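Local coordinates for ferric vibriobactin ABC transporter, periplasmic ferric vibriobactin-binding protein (Vibrio cholerae, PDB 3R5T) that binds the siderophore ferric vibriobactin in the periplasm, probably to deliver it to its ABC transporter for iron uptake, at residues I26-L38 with W59-W72. Residues are numbered along the deposited sequence; the frame is centred on the assembly and turned at random.
Sequences ILSTAVTVTGTLL and WRKLAELRQVKKLW
Trp59 and Leu38 lead a buried, mainly apolar contact in the lobe built on a parallel five-stranded sheet. It joins helix 31-39 to helix 60-65, and central strand 26-28 to edge strand 69-73, with strand 44-49 between the two strands. The Trp59 indole lies against helix 31-39. Gly35 CA sits over one face of its five-membered ring, 3.6 Å from the centroid, and Thr34 CG2 makes a second CH-pi contact with the six-membered ring. At the ring edge, Val31 O comes 3.5 Å from Trp59 CZ2. Trp59 NE1 donates to a water that also lies 2.8 Å from Thr32 O. The two methyls of Leu38 point to different neighbours. CD1 meets Trp59 CE3 at 3.5 Å and also touches Ala63, while CD2 packs on Val68 and the aliphatic part of Arg66. The Arg66 chain is extended from CG to NE, which carries NH1 to Leu38 O at 3.0 Å. That bond lies on a carbonyl lone pair and near the guanidinium plane. A water links Arg66 NH2 to the same oxygen, Leu62 CD2 covers one guanidinium face, and Asp41 takes NH2 in a salt bridge. Between the strands, Leu71 CD1 packs on the branch of Leu27, 3.8 Å from Leu27 CG. Thr29 CG2 meets the edge of the Trp72 ring, and a water bridges Thr29 O and Trp72 NE1. Val31 and Thr32 also touch the bound siderophore. The Trp59 indole thus packs on the same short segment that gives these two residues to the pocket. Apolar and CH-pi contacts probably hold the Trp59 ring in place, while waters accept the N-H of Trp59 and of Trp72. Arg66 grips the Leu38 carbonyl at the exposed side of the contact, directly and through a water, and Asp41 probably balances its charge.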
# COMPACT_ATOMS: atom_id res chain seq x y z
N ILE A 26 14.28 8.11 -12.59
CA ILE A 26 13.16 7.17 -12.60
C ILE A 26 11.82 7.90 -12.64
O ILE A 26 11.60 8.83 -11.87
CB ILE A 26 13.18 6.27 -11.34
CG1 ILE A 26 14.52 5.53 -11.21
CG2 ILE A 26 12.01 5.30 -11.36
CD1 ILE A 26 14.81 4.99 -9.81
N LEU A 27 10.94 7.46 -13.54
CA LEU A 27 9.61 8.05 -13.68
C LEU A 27 8.56 7.01 -13.28
O LEU A 27 8.51 5.92 -13.85
CB LEU A 27 9.37 8.50 -15.14
CG LEU A 27 8.09 9.32 -15.38
CD1 LEU A 27 8.31 10.36 -16.45
CD2 LEU A 27 6.96 8.39 -15.72
N SER A 28 7.74 7.35 -12.30
CA SER A 28 6.71 6.42 -11.87
C SER A 28 5.37 6.75 -12.49
O SER A 28 4.91 7.90 -12.41
CB SER A 28 6.56 6.43 -10.36
OG SER A 28 5.47 5.60 -9.99
N THR A 29 4.75 5.76 -13.13
CA THR A 29 3.41 5.94 -13.68
C THR A 29 2.30 5.49 -12.74
O THR A 29 1.12 5.56 -13.11
CB THR A 29 3.21 5.21 -15.04
OG1 THR A 29 3.19 3.78 -14.83
CG2 THR A 29 4.33 5.56 -16.02
N ALA A 30 2.69 5.03 -11.54
CA ALA A 30 1.73 4.51 -10.56
C ALA A 30 1.96 5.16 -9.20
O ALA A 30 2.96 4.89 -8.52
CB ALA A 30 1.83 2.96 -10.43
N VAL A 31 1.02 6.01 -8.80
CA VAL A 31 1.15 6.73 -7.54
C VAL A 31 1.39 5.77 -6.35
O VAL A 31 2.13 6.09 -5.43
CB VAL A 31 -0.09 7.66 -7.32
CG1 VAL A 31 -1.38 6.82 -7.14
CG2 VAL A 31 0.13 8.62 -6.15
N THR A 32 0.79 4.58 -6.39
CA THR A 32 1.04 3.61 -5.31
C THR A 32 2.51 3.26 -5.19
O THR A 32 3.03 3.16 -4.09
CB THR A 32 0.25 2.30 -5.50
OG1 THR A 32 -1.14 2.59 -5.52
CG2 THR A 32 0.52 1.33 -4.35
N VAL A 33 3.20 3.09 -6.31
CA VAL A 33 4.57 2.60 -6.26
C VAL A 33 5.51 3.70 -5.80
O VAL A 33 6.58 3.42 -5.26
CB VAL A 33 4.98 2.09 -7.62
CG1 VAL A 33 6.47 1.73 -7.63
CG2 VAL A 33 4.13 0.89 -7.98
N THR A 34 5.12 4.96 -6.02
CA THR A 34 6.02 6.08 -5.71
C THR A 34 6.44 6.14 -4.23
O THR A 34 7.59 6.46 -3.91
CB THR A 34 5.39 7.38 -6.20
OG1 THR A 34 5.22 7.26 -7.61
CG2 THR A 34 6.26 8.58 -5.90
N GLY A 35 5.51 5.81 -3.34
CA GLY A 35 5.84 5.77 -1.93
C GLY A 35 7.01 4.84 -1.60
O GLY A 35 7.86 5.17 -0.78
N THR A 36 7.06 3.69 -2.27
CA THR A 36 8.13 2.73 -2.01
C THR A 36 9.43 3.15 -2.68
O THR A 36 10.52 2.94 -2.12
CB THR A 36 7.66 1.31 -2.35
OG1 THR A 36 6.59 0.97 -1.44
CG2 THR A 36 8.79 0.29 -2.17
N LEU A 37 9.34 3.77 -3.85
CA LEU A 37 10.53 4.37 -4.46
C LEU A 37 11.14 5.40 -3.49
O LEU A 37 12.35 5.42 -3.26
CB LEU A 37 10.22 4.99 -5.82
CG LEU A 37 9.93 3.98 -6.93
CD1 LEU A 37 9.25 4.65 -8.09
CD2 LEU A 37 11.20 3.30 -7.41
N LEU A 38 10.30 6.26 -2.92
CA LEU A 38 10.80 7.22 -1.93
C LEU A 38 11.39 6.54 -0.68
O LEU A 38 12.39 7.00 -0.12
CB LEU A 38 9.69 8.20 -1.55
CG LEU A 38 9.25 9.14 -2.68
CD1 LEU A 38 7.93 9.83 -2.36
CD2 LEU A 38 10.33 10.16 -3.00
N TRP A 59 3.43 10.84 2.08
CA TRP A 59 4.74 11.17 1.47
C TRP A 59 4.76 12.42 0.59
O TRP A 59 5.81 12.76 0.05
CB TRP A 59 5.38 9.96 0.74
CG TRP A 59 4.52 9.27 -0.28
CD1 TRP A 59 3.90 8.07 -0.13
CD2 TRP A 59 4.22 9.72 -1.61
NE1 TRP A 59 3.21 7.74 -1.27
CE2 TRP A 59 3.39 8.74 -2.20
CE3 TRP A 59 4.57 10.85 -2.35
CZ2 TRP A 59 2.91 8.86 -3.50
CZ3 TRP A 59 4.09 10.96 -3.64
CH2 TRP A 59 3.27 9.97 -4.20
N ARG A 60 3.63 13.10 0.48
CA ARG A 60 3.55 14.29 -0.37
C ARG A 60 4.65 15.30 -0.09
O ARG A 60 5.33 15.77 -1.00
CB ARG A 60 2.18 14.97 -0.25
CG ARG A 60 2.01 16.19 -1.17
CD ARG A 60 0.69 16.90 -0.92
NE ARG A 60 0.51 17.25 0.49
CZ ARG A 60 1.01 18.34 1.06
NH1 ARG A 60 1.72 19.22 0.36
NH2 ARG A 60 0.78 18.56 2.35
N LYS A 61 4.82 15.67 1.18
CA LYS A 61 5.78 16.71 1.52
C LYS A 61 7.22 16.27 1.19
O LYS A 61 8.02 17.10 0.74
CB LYS A 61 5.67 17.11 2.99
CG LYS A 61 4.34 17.75 3.33
CD LYS A 61 4.32 18.29 4.75
CE LYS A 61 4.43 17.18 5.78
NZ LYS A 61 3.28 16.22 5.72
N LEU A 62 7.53 15.00 1.41
CA LEU A 62 8.82 14.46 1.02
C LEU A 62 9.02 14.50 -0.50
O LEU A 62 10.09 14.87 -0.98
CB LEU A 62 8.99 13.03 1.56
CG LEU A 62 10.35 12.37 1.28
CD1 LEU A 62 11.46 13.15 1.96
CD2 LEU A 62 10.34 10.93 1.74
N ALA A 63 7.99 14.14 -1.26
CA ALA A 63 8.07 14.21 -2.71
C ALA A 63 8.35 15.65 -3.16
O ALA A 63 9.20 15.89 -4.02
CB ALA A 63 6.79 13.69 -3.34
N GLU A 64 7.63 16.61 -2.58
CA GLU A 64 7.85 18.01 -2.90
C GLU A 64 9.27 18.46 -2.54
O GLU A 64 9.93 19.16 -3.32
CB GLU A 64 6.80 18.89 -2.20
CG GLU A 64 5.38 18.64 -2.69
CD GLU A 64 4.33 19.45 -1.95
OE1 GLU A 64 3.12 19.18 -2.14
OE2 GLU A 64 4.71 20.38 -1.20
N LEU A 65 9.75 18.05 -1.37
CA LEU A 65 11.11 18.38 -0.96
C LEU A 65 12.16 17.84 -1.95
O LEU A 65 13.14 18.52 -2.27
CB LEU A 65 11.37 17.82 0.44
CG LEU A 65 12.69 18.23 1.11
CD1 LEU A 65 12.78 19.75 1.18
CD2 LEU A 65 12.80 17.62 2.50
N ARG A 66 11.94 16.62 -2.45
CA ARG A 66 12.86 15.98 -3.38
C ARG A 66 12.60 16.38 -4.84
O ARG A 66 13.24 15.85 -5.77
CB ARG A 66 12.82 14.46 -3.21
CG ARG A 66 13.38 14.01 -1.89
CD ARG A 66 13.39 12.49 -1.77
NE ARG A 66 13.84 12.07 -0.45
CZ ARG A 66 13.79 10.82 0.01
NH1 ARG A 66 13.31 9.83 -0.74
NH2 ARG A 66 14.22 10.57 1.24
N GLN A 67 11.68 17.32 -5.04
CA GLN A 67 11.39 17.86 -6.36
C GLN A 67 10.85 16.80 -7.31
O GLN A 67 11.13 16.84 -8.51
CB GLN A 67 12.62 18.56 -6.94
CG GLN A 67 13.05 19.77 -6.14
CD GLN A 67 14.39 20.32 -6.59
OE1 GLN A 67 14.65 20.47 -7.78
NE2 GLN A 67 15.25 20.63 -5.62
N VAL A 68 10.05 15.89 -6.79
CA VAL A 68 9.39 14.90 -7.63
C VAL A 68 8.25 15.60 -8.36
O VAL A 68 7.28 16.02 -7.73
CB VAL A 68 8.82 13.73 -6.80
CG1 VAL A 68 8.06 12.74 -7.70
CG2 VAL A 68 9.93 13.03 -6.03
N LYS A 69 8.36 15.73 -9.68
CA LYS A 69 7.35 16.43 -10.46
C LYS A 69 6.04 15.66 -10.50
O LYS A 69 6.04 14.46 -10.76
CB LYS A 69 7.87 16.67 -11.88
CG LYS A 69 6.96 17.50 -12.76
CD LYS A 69 7.70 17.91 -14.03
CE LYS A 69 9.03 18.58 -13.69
NZ LYS A 69 9.85 18.97 -14.88
N LYS A 70 4.92 16.33 -10.22
CA LYS A 70 3.62 15.66 -10.32
C LYS A 70 3.15 15.65 -11.77
O LYS A 70 3.04 16.70 -12.41
CB LYS A 70 2.56 16.31 -9.42
CG LYS A 70 1.26 15.51 -9.37
CD LYS A 70 0.45 15.78 -8.10
CE LYS A 70 0.13 17.25 -7.95
NZ LYS A 70 -0.82 17.52 -6.83
N LEU A 71 2.91 14.45 -12.28
CA LEU A 71 2.48 14.28 -13.65
C LEU A 71 0.96 14.16 -13.72
O LEU A 71 0.25 14.84 -12.98
CB LEU A 71 3.15 13.04 -14.25
CG LEU A 71 4.69 13.08 -14.15
CD1 LEU A 71 5.27 11.74 -14.57
CD2 LEU A 71 5.28 14.24 -14.98
N TRP A 72 0.47 13.30 -14.61
CA TRP A 72 -0.97 13.19 -14.90
C TRP A 72 -1.72 12.45 -13.81
O TRP A 72 -1.12 11.66 -13.08
CB TRP A 72 -1.16 12.46 -16.24
CG TRP A 72 -0.54 11.08 -16.23
CD1 TRP A 72 -1.14 9.92 -15.80
CD2 TRP A 72 0.78 10.71 -16.66
NE1 TRP A 72 -0.26 8.86 -15.92
CE2 TRP A 72 0.92 9.32 -16.44
CE3 TRP A 72 1.87 11.43 -17.17
CZ2 TRP A 72 2.09 8.63 -16.75
CZ3 TRP A 72 3.04 10.73 -17.47
CH2 TRP A 72 3.13 9.35 -17.26
O HOH W 1 -0.50 6.32 -15.22
O HOH W 2 2.56 5.27 -2.34
O HOH W 3 13.60 7.90 2.33